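Local coordinates for Non-ribosomal peptide synthetase (Methanobrevibacter ruminantium, PDB 6VTJ), which probably carries a phosphopantetheine-tethered peptide on its thiolation domain and releases it by reduction in the adjoining reductase domain, at residues Tyr61-Arg64 against Tyr65-Phe69; His223-Asp227 against Asp228-Arg232; Gln255-Thr258 against Ile259-Ser263; Thr281-Glu285 against Gln286-Asn290. One frame throughout, in Å; residues are numbered along the deposited sequence.

Following the chain from the N terminus, the four contacts come in series, each closing a short local turn, and none nests within or crosses another. Contact 1 closes the entry to helix 65-70 of the carrier domain. The other three belong to the reductase: contact 2 leads into helix 229-246, contact 3 turns the chain at the end of strand 252-258, and contact 4 folds the loop that runs into helix 291-308. Contacts 1 and 2 meet across the domain interface, where Tyr65 and Phe69 pack on Tyr224 and Thr225. His223 O is bonded to Asn290, joining contacts 2 and 4; Gln286 NE2 binds Val261 O, and Ser263 OG lies near Asp287 O, joining contacts 3 and 4.

Contact 1 (Tyr61-Arg64 against Tyr65-Phe69); sequences YSVR and YDDIF
The carboxylate of Asp67 turns back onto the backbone of Arg64, and the two residues exchange a pair of hydrogen bonds at the entry to helix 65-70. Arg64 N gives its hydrogen to Asp67 OD2 at 2.9 Å in a nearly straight bond, although the donor comes from above the carboxylate plane and not within it. In return Asp67 N reaches Arg64 O at 3.0 Å, more bent, with an N-H...O angle of 141°. The chi1 of Asp67, -77°, keeps CG beside its own backbone N, which puts OD2 within bonding distance of Arg64 N. Here Asp67 OD2 also rests 3.4 Å from Val63 CA. Arg64 and Asp66 run side by side and point the same way, with Arg64 CD lying 3.3 Å from Asp66 OD2. Their charged ends do not pair: Arg64 NE stays 4.5 Å from Asp66 OD2, while Arg64 NH1 makes a weak bond to Asp437 O. Asp437 OD1 takes up the backbone N-H of Asp66, and the hydroxyl of Tyr65, a residue of the phosphopantetheine pocket, is bonded to Ser46 O. As expected for a carrier protein, this short helix belongs to a small bundle: Val63 and Ile68 pack on helices 46-58 and 74-82, with Ile68 also reaching Phe24 of helix 15-28.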
loop_
_atom_site.group_PDB
_atom_site.type_symbol
_atom_site.label_atom_id
_atom_site.label_comp_id
_atom_site.label_asym_id
_atom_site.label_seq_id
_atom_site.Cartn_x
_atom_site.Cartn_y
_atom_site.Cartn_z
ATOM N N TYR A 61 -5.891 -17.366 24.078
ATOM C CA TYR A 61 -4.634 -16.628 24.085
ATOM C C TYR A 61 -4.836 -15.250 23.466
ATOM O O TYR A 61 -5.723 -15.052 22.631
ATOM C CB TYR A 61 -3.543 -17.398 23.340
ATOM C CG TYR A 61 -3.142 -18.663 24.070
ATOM C CD1 TYR A 61 -2.406 -18.600 25.249
ATOM C CD2 TYR A 61 -3.529 -19.918 23.599
ATOM C CE1 TYR A 61 -2.062 -19.744 25.931
ATOM C CE2 TYR A 61 -3.187 -21.071 24.274
ATOM C CZ TYR A 61 -2.452 -20.982 25.440
ATOM O OH TYR A 61 -2.099 -22.133 26.122
ATOM N N SER A 62 -4.030 -14.284 23.908
ATOM C CA SER A 62 -4.083 -12.925 23.365
ATOM C C SER A 62 -2.943 -12.777 22.365
ATOM O O SER A 62 -1.780 -12.651 22.745
ATOM C CB SER A 62 -4.013 -11.878 24.470
ATOM O OG SER A 62 -5.272 -11.763 25.116
ATOM N N VAL A 63 -3.282 -12.825 21.076
ATOM C CA VAL A 63 -2.315 -12.683 19.996
ATOM C C VAL A 63 -2.947 -11.845 18.902
ATOM O O VAL A 63 -4.169 -11.719 18.805
ATOM C CB VAL A 63 -1.854 -14.028 19.384
ATOM C CG1 VAL A 63 -0.789 -14.664 20.224
ATOM C CG2 VAL A 63 -3.037 -14.969 19.163
ATOM N N ARG A 64 -2.096 -11.285 18.056
ATOM C CA ARG A 64 -2.575 -10.645 16.850
ATOM C C ARG A 64 -1.717 -11.111 15.685
ATOM O O ARG A 64 -0.698 -11.786 15.859
ATOM C CB ARG A 64 -2.573 -9.117 16.985
ATOM C CG ARG A 64 -1.198 -8.512 17.206
ATOM C CD ARG A 64 -1.248 -6.983 17.151
ATOM N NE ARG A 64 -1.801 -6.397 18.372
ATOM C CZ ARG A 64 -2.903 -5.659 18.410
ATOM N NH1 ARG A 64 -3.572 -5.413 17.294
ATOM N NH2 ARG A 64 -3.334 -5.160 19.563
ATOM N N TYR A 65 -2.157 -10.724 14.488
ATOM C CA TYR A 65 -1.586 -11.226 13.243
ATOM C C TYR A 65 -0.077 -10.996 13.149
ATOM O O TYR A 65 0.655 -11.878 12.691
ATOM C CB TYR A 65 -2.317 -10.560 12.077
ATOM C CG TYR A 65 -2.129 -11.174 10.713
ATOM C CD1 TYR A 65 -2.303 -12.529 10.495
ATOM C CD2 TYR A 65 -1.825 -10.373 9.623
ATOM C CE1 TYR A 65 -2.148 -13.075 9.220
ATOM C CE2 TYR A 65 -1.677 -10.898 8.355
ATOM C CZ TYR A 65 -1.837 -12.240 8.150
ATOM O OH TYR A 65 -1.673 -12.735 6.874
ATOM N N ASP A 66 0.418 -9.817 13.547
ATOM C CA ASP A 66 1.850 -9.576 13.353
ATOM C C ASP A 66 2.709 -10.439 14.272
ATOM O O ASP A 66 3.910 -10.609 14.006
ATOM C CB ASP A 66 2.199 -8.086 13.540
ATOM C CG ASP A 66 1.984 -7.584 14.969
ATOM O OD1 ASP A 66 2.471 -8.213 15.937
ATOM O OD2 ASP A 66 1.345 -6.521 15.128
ATOM N N ASP A 67 2.114 -10.979 15.343
ATOM C CA ASP A 67 2.846 -11.840 16.265
ATOM C C ASP A 67 3.436 -13.049 15.553
ATOM O O ASP A 67 4.562 -13.457 15.854
ATOM C CB ASP A 67 1.926 -12.292 17.399
ATOM C CG ASP A 67 1.697 -11.210 18.425
ATOM O OD1 ASP A 67 2.577 -10.337 18.548
ATOM O OD2 ASP A 67 0.653 -11.237 19.118
ATOM N N ILE A 68 2.703 -13.642 14.604
ATOM C CA ILE A 68 3.222 -14.855 13.981
ATOM C C ILE A 68 4.290 -14.529 12.941
ATOM O O ILE A 68 5.181 -15.358 12.690
ATOM C CB ILE A 68 2.063 -15.709 13.426
ATOM C CG1 ILE A 68 2.562 -16.839 12.519
ATOM C CG2 ILE A 68 1.035 -14.866 12.737
ATOM C CD1 ILE A 68 3.383 -17.906 13.251
ATOM N N PHE A 69 4.267 -13.314 12.375
ATOM C CA PHE A 69 5.355 -12.881 11.500
ATOM C C PHE A 69 6.615 -12.536 12.290
ATOM O O PHE A 69 7.728 -12.754 11.797
ATOM C CB PHE A 69 4.905 -11.689 10.655
ATOM C CG PHE A 69 3.919 -12.055 9.597
ATOM C CD1 PHE A 69 4.350 -12.471 8.346
ATOM C CD2 PHE A 69 2.559 -12.026 9.863
ATOM C CE1 PHE A 69 3.443 -12.829 7.366
ATOM C CE2 PHE A 69 1.644 -12.392 8.895
ATOM C CZ PHE A 69 2.091 -12.791 7.643
#

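Contact 2 (His223-Asp227 against Asp228-Arg232); sequences HYTAD and DYIFR. With PNS (4'-phosphopantetheine), chain B.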
loop_
_atom_site.group_PDB
_atom_site.type_symbol
_atom_site.label_atom_id
_atom_site.label_comp_id
_atom_site.label_asym_id
_atom_site.label_seq_id
_atom_site.Cartn_x
_atom_site.Cartn_y
_atom_site.Cartn_z
ATOM N N HIS A 223 1.266 -5.880 3.722
ATOM C CA HIS A 223 1.522 -5.242 5.011
ATOM C C HIS A 223 2.308 -6.131 5.962
ATOM O O HIS A 223 2.905 -5.615 6.908
ATOM C CB HIS A 223 0.207 -4.840 5.690
ATOM N N TYR A 224 2.301 -7.449 5.747
ATOM C CA TYR A 224 3.028 -8.400 6.588
ATOM C C TYR A 224 3.625 -9.476 5.697
ATOM O O TYR A 224 2.903 -10.116 4.926
ATOM C CB TYR A 224 2.108 -9.027 7.643
ATOM C CG TYR A 224 1.401 -7.978 8.453
ATOM C CD1 TYR A 224 2.047 -7.347 9.504
ATOM C CD2 TYR A 224 0.100 -7.584 8.148
ATOM C CE1 TYR A 224 1.424 -6.368 10.241
ATOM C CE2 TYR A 224 -0.535 -6.603 8.892
ATOM C CZ TYR A 224 0.144 -5.999 9.934
ATOM O OH TYR A 224 -0.458 -5.023 10.688
ATOM N N THR A 225 4.938 -9.664 5.787
ATOM C CA THR A 225 5.620 -10.694 5.021
ATOM C C THR A 225 6.644 -11.363 5.918
ATOM O O THR A 225 7.139 -10.767 6.877
ATOM C CB THR A 225 6.343 -10.154 3.776
ATOM O OG1 THR A 225 7.668 -9.750 4.143
ATOM C CG2 THR A 225 5.609 -8.960 3.176
ATOM N N ALA A 226 6.981 -12.605 5.569
ATOM C CA ALA A 226 7.915 -13.397 6.356
ATOM C C ALA A 226 9.369 -13.230 5.938
ATOM O O ALA A 226 10.250 -13.690 6.669
ATOM C CB ALA A 226 7.541 -14.887 6.285
ATOM N N ASP A 227 9.655 -12.623 4.787
ATOM C CA ASP A 227 11.054 -12.420 4.414
ATOM C C ASP A 227 11.324 -10.998 3.931
ATOM O O ASP A 227 10.500 -10.100 4.127
ATOM C CB ASP A 227 11.490 -13.425 3.348
ATOM C CG ASP A 227 10.525 -13.520 2.193
ATOM O OD1 ASP A 227 10.018 -12.472 1.730
ATOM O OD2 ASP A 227 10.299 -14.656 1.724
ATOM N N ASP A 228 12.468 -10.778 3.289
ATOM C CA ASP A 228 12.917 -9.424 2.994
ATOM C C ASP A 228 12.831 -9.068 1.515
ATOM O O ASP A 228 13.449 -8.090 1.083
ATOM C CB ASP A 228 14.338 -9.221 3.522
ATOM C CG ASP A 228 14.354 -9.012 5.023
ATOM O OD1 ASP A 228 13.259 -9.095 5.626
ATOM O OD2 ASP A 228 15.435 -8.749 5.596
ATOM N N TYR A 229 12.076 -9.829 0.729
ATOM C CA TYR A 229 11.922 -9.477 -0.675
ATOM C C TYR A 229 11.224 -8.127 -0.828
ATOM O O TYR A 229 11.503 -7.380 -1.783
ATOM C CB TYR A 229 11.153 -10.582 -1.397
ATOM C CG TYR A 229 11.014 -10.373 -2.885
ATOM C CD1 TYR A 229 12.127 -10.399 -3.719
ATOM C CD2 TYR A 229 9.766 -10.159 -3.461
ATOM C CE1 TYR A 229 12.007 -10.208 -5.091
ATOM C CE2 TYR A 229 9.624 -9.969 -4.838
ATOM C CZ TYR A 229 10.746 -9.992 -5.652
ATOM O OH TYR A 229 10.600 -9.800 -7.025
ATOM N N ILE A 230 10.339 -7.794 0.120
ATOM C CA ILE A 230 9.638 -6.515 0.091
ATOM C C ILE A 230 10.633 -5.366 0.037
ATOM O O ILE A 230 10.395 -4.355 -0.633
ATOM C CB ILE A 230 8.684 -6.389 1.295
ATOM C CG1 ILE A 230 7.916 -5.055 1.218
ATOM C CG2 ILE A 230 9.438 -6.514 2.607
ATOM C CD1 ILE A 230 6.655 -4.981 2.094
ATOM N N PHE A 231 11.771 -5.512 0.722
ATOM C CA PHE A 231 12.800 -4.481 0.673
ATOM C C PHE A 231 13.542 -4.490 -0.659
ATOM O O PHE A 231 14.080 -3.452 -1.073
ATOM C CB PHE A 231 13.793 -4.662 1.825
ATOM C CG PHE A 231 13.205 -4.404 3.189
ATOM C CD1 PHE A 231 12.932 -3.112 3.615
ATOM C CD2 PHE A 231 12.958 -5.452 4.055
ATOM C CE1 PHE A 231 12.397 -2.878 4.889
ATOM C CE2 PHE A 231 12.430 -5.228 5.310
ATOM C CZ PHE A 231 12.149 -3.941 5.730
ATOM N N ARG A 232 13.607 -5.640 -1.334
ATOM C CA ARG A 232 14.256 -5.662 -2.642
ATOM C C ARG A 232 13.434 -4.889 -3.663
ATOM O O ARG A 232 13.986 -4.124 -4.463
ATOM C CB ARG A 232 14.458 -7.102 -3.133
ATOM C CG ARG A 232 15.471 -7.919 -2.363
ATOM C CD ARG A 232 16.847 -7.764 -2.952
ATOM N NE ARG A 232 16.952 -8.379 -4.272
ATOM C CZ ARG A 232 17.338 -7.727 -5.368
ATOM N NH1 ARG A 232 17.647 -6.427 -5.305
ATOM N NH2 ARG A 232 17.411 -8.373 -6.531
HETATM O O23 PNS B . 1.364 -13.432 1.690
HETATM P P24 PNS B . -0.046 -13.572 2.035
HETATM O O26 PNS B . -0.939 -13.993 0.991
HETATM O O27 PNS B . -0.512 -12.137 2.317
HETATM C C28 PNS B . -1.693 -11.850 3.006
HETATM C C29 PNS B . -1.774 -10.403 3.461
HETATM C C30 PNS B . -3.114 -10.190 4.104
HETATM C C31 PNS B . -0.702 -10.135 4.503
HETATM C C32 PNS B . -1.649 -9.479 2.231
HETATM O O33 PNS B . -2.496 -9.961 1.225
HETATM C C34 PNS B . -1.934 -8.021 2.543
HETATM O O35 PNS B . -1.194 -7.443 3.276
HETATM N N36 PNS B . -2.994 -7.437 1.986
HETATM C C37 PNS B . -3.369 -6.068 2.130
HETATM C C38 PNS B . -2.732 -5.147 1.117
HETATM C C39 PNS B . -3.362 -3.793 1.112
HETATM O O40 PNS B . -4.532 -3.647 1.227
HETATM N N41 PNS B . -2.540 -2.806 0.960
HETATM O O HOH W 1 8.658 -9.980 1.432
#
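Thr225 and Ile230 face each other across the loop that enters helix 229-246, in the Rossmann-type part of the reductase. Their side chains cross obliquely, and the CG2 branch of Ile230 comes to 4.0 Å from Thr225 OG1. A chi1 of 88° sets OG1 between the backbone N and the carbonyl carbon of Thr225, where it meets both Ile230 CG2 and a bound water. Asp227 has a similarly folded chi1 of 49°, which directs OD1 at the first residues of the helix. Its bond from Tyr229 N is straight but long and weak, 3.5 Å to Asp227 OD1. Of the Tyr229 side chain, CB lies near Asp227 OD1, while the ring is carried away from the loop.

The water does more to join the pieces. It donates to Asp227 OD1 and accepts from Ile230 N, 3.1 Å away, while a third bond links it to Thr225 OG1. One water thus joins two polar side chains to a backbone N-H in the first turn of the helix. Lys291 of helix 291-308 is hydrogen-bonded to Asp227 O, and Ile230 packs against Tyr292 and Ser295 of that helix. At the other end of the loop the chain meets the phosphopantetheine arm, where His223 N donates to the carbonyl oxygen O35 of the cofactor at 2.9 Å.

Contact 3 (Gln255-Thr258 against Ile259-Ser263); sequences QIST and ISVLS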
loop_
_atom_site.group_PDB
_atom_site.type_symbol
_atom_site.label_atom_id
_atom_site.label_comp_id
_atom_site.label_asym_id
_atom_site.label_seq_id
_atom_site.Cartn_x
_atom_site.Cartn_y
_atom_site.Cartn_z
ATOM N N GLN A 255 8.405 9.082 -7.456
ATOM C CA GLN A 255 8.169 7.910 -6.634
ATOM C C GLN A 255 6.724 7.938 -6.150
ATOM O O GLN A 255 6.274 8.952 -5.613
ATOM C CB GLN A 255 9.145 7.903 -5.447
ATOM C CG GLN A 255 8.748 6.976 -4.270
ATOM C CD GLN A 255 8.902 5.500 -4.598
ATOM O OE1 GLN A 255 9.031 5.117 -5.767
ATOM N NE2 GLN A 255 8.912 4.661 -3.560
ATOM N N ILE A 256 5.988 6.849 -6.357
ATOM C CA ILE A 256 4.682 6.712 -5.728
ATOM C C ILE A 256 4.906 6.135 -4.345
ATOM O O ILE A 256 5.537 5.087 -4.201
ATOM C CB ILE A 256 3.739 5.822 -6.547
ATOM C CG1 ILE A 256 3.707 6.277 -8.014
ATOM C CG2 ILE A 256 2.368 5.765 -5.871
ATOM C CD1 ILE A 256 3.379 7.798 -8.215
ATOM N N SER A 257 4.409 6.832 -3.327
ATOM C CA SER A 257 4.656 6.434 -1.949
ATOM C C SER A 257 3.326 6.215 -1.236
ATOM O O SER A 257 2.285 6.068 -1.886
ATOM C CB SER A 257 5.495 7.497 -1.230
ATOM O OG SER A 257 6.043 7.002 -0.004
ATOM N N THR A 258 3.344 6.163 0.087
ATOM C CA THR A 258 2.135 5.942 0.858
ATOM C C THR A 258 2.027 7.012 1.932
ATOM O O THR A 258 3.035 7.434 2.511
ATOM C CB THR A 258 2.101 4.520 1.506
ATOM O OG1 THR A 258 0.986 4.429 2.396
ATOM C CG2 THR A 258 3.378 4.229 2.311
ATOM N N ILE A 259 0.799 7.466 2.174
ATOM C CA ILE A 259 0.537 8.365 3.286
ATOM C C ILE A 259 0.876 7.713 4.618
ATOM O O ILE A 259 1.077 8.412 5.617
ATOM C CB ILE A 259 -0.941 8.820 3.254
ATOM C CG1 ILE A 259 -1.133 10.122 4.041
ATOM C CG2 ILE A 259 -1.872 7.697 3.776
ATOM C CD1 ILE A 259 -0.300 11.277 3.508
ATOM N N SER A 260 0.939 6.380 4.666
ATOM C CA SER A 260 1.190 5.680 5.919
ATOM C C SER A 260 2.597 5.893 6.464
ATOM O O SER A 260 2.866 5.423 7.574
ATOM C CB SER A 260 0.959 4.177 5.752
ATOM O OG SER A 260 -0.395 3.927 5.409
ATOM N N VAL A 261 3.498 6.565 5.733
ATOM C CA VAL A 261 4.803 6.837 6.327
ATOM C C VAL A 261 4.665 7.806 7.482
ATOM O O VAL A 261 5.467 7.762 8.415
ATOM C CB VAL A 261 5.851 7.343 5.310
ATOM C CG1 VAL A 261 6.117 6.300 4.235
ATOM C CG2 VAL A 261 5.446 8.680 4.720
ATOM N N LEU A 262 3.652 8.686 7.460
ATOM C CA LEU A 262 3.268 9.452 8.649
ATOM C C LEU A 262 2.419 8.535 9.530
ATOM O O LEU A 262 1.190 8.605 9.575
ATOM C CB LEU A 262 2.528 10.720 8.263
ATOM C CG LEU A 262 3.214 11.495 7.144
ATOM C CD1 LEU A 262 2.439 12.749 6.819
ATOM C CD2 LEU A 262 4.675 11.834 7.494
ATOM N N SER A 263 3.098 7.636 10.237
ATOM C CA SER A 263 2.436 6.455 10.770
ATOM C C SER A 263 1.825 6.652 12.148
ATOM O O SER A 263 0.921 5.899 12.506
ATOM C CB SER A 263 3.426 5.291 10.836
ATOM O OG SER A 263 4.555 5.642 11.626
#
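Thr258 OG1 receives the backbone N-H of Ser260 at 3.0 Å, an ST turn that bends the chain as it leaves strand 252-258, a parallel strand of the Rossmann-type sheet. Its short length together with a good N-H...O angle of 162° makes this the main polar link of the turn. Ser260 OG approaches the same oxygen as a second donor, but at 3.4 Å from Thr258 OG1 the bond is weak. Both reach the hydroxyl because it lies opposite the backbone N of Thr258 and alongside its carbonyl carbon (chi1 172°), which directs it forward along the chain. The carbonyl of the same residue closes the next step: Val261 N points almost straight at Thr258 O, though again at the length of a weak bond, 3.4 Å.

Beside these polar links the methyls meet. Thr258 CG2 lies 3.9 Å from Val261 CG1, and Val261 CG2 comes to 3.5 Å from Thr258 O, so the valine touches both the carbonyl oxygen and the threonine methyl. The following short 3-10 segment, 259-261, is carried on by a bond from Leu262 N to Ile259 O, after which Leu262 sits at the centre of an inverse gamma turn.

Further out, Thr258 packs on Lys296 of helix 291-308, and Ile256 and Ser257 lie against strand 313-322. Ser257 directs its hydroxyl to Glu300 of helix 291-308, and the same Ser257 OG is 4.3 Å from Val261 CG1.

Contact 4 (Thr281-Glu285 against Gln286-Asn290); sequences TLYYE and QDLEN
Between Tyr284 and Gln286 the backbone bends sharply at Glu285, whose positive phi of 56° gives it a left-handed conformation, and neither segment forms a regular helix or strand. Two residues on, Asp287 OD1 accepts from Glu289 N at 3.2 Å, an Asx turn.

Into the bend the side chain of Gln286 folds back, kinked at chi2 (-92°), and its amide is gripped at both ends. Gln286 NE2 donates to Leu282 O at 2.9 Å, in the carbonyl plane and close to the plane of the amide. Gln286 OE1 receives Tyr284 N in an almost straight bond. These two bonds fix the rotation of the amide, which stacks on the Tyr284 ring with the planes 23° apart, while Gln286 CB makes a CH-pi contact 3.9 Å from the centroid of that ring. Leu288 CD1 touches Tyr283 CE1 at the ring edge, 4.2 Å away.

Gln286 NE2 has a second acceptor in Val261 O, and Tyr284 OH is bonded to Ser264 O, so the bend is tied to the chain just beyond strand 252-258. Leu282 packs on helices 291-308 and 104-111, Tyr283 and Leu288 pack on helix 94-99, and Asn290 caps helix 291-308 through Val293 N.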
loop_
_atom_site.group_PDB
_atom_site.type_symbol
_atom_site.label_atom_id
_atom_site.label_comp_id
_atom_site.label_asym_id
_atom_site.label_seq_id
_atom_site.Cartn_x
_atom_site.Cartn_y
_atom_site.Cartn_z
ATOM N N THR A 281 6.992 16.992 5.883
ATOM C CA THR A 281 7.416 16.095 6.944
ATOM C C THR A 281 7.969 14.798 6.361
ATOM O O THR A 281 7.328 14.165 5.514
ATOM C CB THR A 281 6.240 15.779 7.879
ATOM O OG1 THR A 281 5.605 16.995 8.305
ATOM C CG2 THR A 281 6.726 15.008 9.091
ATOM N N LEU A 282 9.148 14.385 6.832
ATOM C CA LEU A 282 9.602 13.028 6.557
ATOM C C LEU A 282 9.771 12.272 7.865
ATOM O O LEU A 282 8.911 11.469 8.226
ATOM C CB LEU A 282 10.907 13.013 5.755
ATOM C CG LEU A 282 11.574 11.657 5.478
ATOM C CD1 LEU A 282 10.682 10.720 4.745
ATOM C CD2 LEU A 282 12.819 11.877 4.672
ATOM N N TYR A 283 10.854 12.532 8.593
ATOM C CA TYR A 283 11.216 11.750 9.765
ATOM C C TYR A 283 11.018 12.545 11.046
ATOM O O TYR A 283 11.551 13.650 11.184
ATOM C CB TYR A 283 12.667 11.296 9.677
ATOM C CG TYR A 283 13.050 10.387 10.813
ATOM C CD1 TYR A 283 12.392 9.188 10.994
ATOM C CD2 TYR A 283 14.056 10.734 11.714
ATOM C CE1 TYR A 283 12.726 8.330 12.019
ATOM C CE2 TYR A 283 14.412 9.871 12.763
ATOM C CZ TYR A 283 13.737 8.668 12.903
ATOM O OH TYR A 283 14.035 7.780 13.924
ATOM N N TYR A 284 10.298 11.954 12.001
ATOM C CA TYR A 284 10.170 12.522 13.340
ATOM C C TYR A 284 10.106 11.414 14.403
ATOM O O TYR A 284 9.403 11.557 15.409
ATOM C CB TYR A 284 8.939 13.445 13.418
ATOM C CG TYR A 284 7.644 12.769 13.018
ATOM C CD1 TYR A 284 7.334 12.545 11.675
ATOM C CD2 TYR A 284 6.737 12.332 13.982
ATOM C CE1 TYR A 284 6.151 11.906 11.309
ATOM C CE2 TYR A 284 5.566 11.715 13.627
ATOM C CZ TYR A 284 5.273 11.499 12.292
ATOM O OH TYR A 284 4.101 10.859 11.946
ATOM N N GLU A 285 10.807 10.300 14.174
ATOM C CA GLU A 285 10.785 9.127 15.059
ATOM C C GLU A 285 9.369 8.592 15.278
ATOM O O GLU A 285 8.967 8.259 16.399
ATOM C CB GLU A 285 11.476 9.424 16.391
ATOM C CG GLU A 285 12.951 9.100 16.315
ATOM C CD GLU A 285 13.736 9.485 17.549
ATOM O OE1 GLU A 285 13.443 8.934 18.633
ATOM O OE2 GLU A 285 14.650 10.342 17.417
ATOM N N GLN A 286 8.617 8.498 14.185
ATOM C CA GLN A 286 7.336 7.813 14.178
ATOM C C GLN A 286 7.563 6.304 14.186
ATOM O O GLN A 286 8.674 5.810 13.962
ATOM C CB GLN A 286 6.504 8.227 12.955
ATOM C CG GLN A 286 7.103 7.818 11.595
ATOM C CD GLN A 286 8.004 8.902 10.958
ATOM O OE1 GLN A 286 8.852 9.484 11.626
ATOM N NE2 GLN A 286 7.809 9.165 9.659
ATOM N N ASP A 287 6.491 5.567 14.444
ATOM C CA ASP A 287 6.541 4.103 14.479
ATOM C C ASP A 287 6.759 3.559 13.069
ATOM O O ASP A 287 5.889 3.677 12.202
ATOM C CB ASP A 287 5.251 3.571 15.101
ATOM C CG ASP A 287 5.146 2.054 15.082
ATOM O OD1 ASP A 287 6.174 1.350 15.006
ATOM O OD2 ASP A 287 4.001 1.563 15.149
ATOM N N LEU A 288 7.924 2.968 12.834
ATOM C CA LEU A 288 8.283 2.398 11.542
ATOM C C LEU A 288 8.584 0.911 11.664
ATOM O O LEU A 288 9.455 0.387 10.972
ATOM C CB LEU A 288 9.474 3.144 10.940
ATOM C CG LEU A 288 9.149 4.574 10.496
ATOM C CD1 LEU A 288 10.415 5.381 10.195
ATOM C CD2 LEU A 288 8.243 4.533 9.294
ATOM N N GLU A 289 7.877 0.217 12.548
ATOM C CA GLU A 289 8.193 -1.189 12.752
ATOM C C GLU A 289 7.651 -2.049 11.619
ATOM O O GLU A 289 8.295 -3.029 11.218
ATOM C CB GLU A 289 7.649 -1.660 14.102
ATOM C CG GLU A 289 8.735 -2.006 15.135
ATOM N N ASN A 290 6.476 -1.699 11.098
ATOM C CA ASN A 290 5.863 -2.453 10.016
ATOM C C ASN A 290 6.752 -2.439 8.775
ATOM O O ASN A 290 7.310 -1.404 8.399
ATOM C CB ASN A 290 4.497 -1.868 9.690
ATOM C CG ASN A 290 3.852 -2.564 8.535
ATOM O OD1 ASN A 290 4.098 -2.230 7.375
ATOM N ND2 ASN A 290 3.053 -3.579 8.834
HETATM O O HOH W 2 11.744 5.514 14.647
#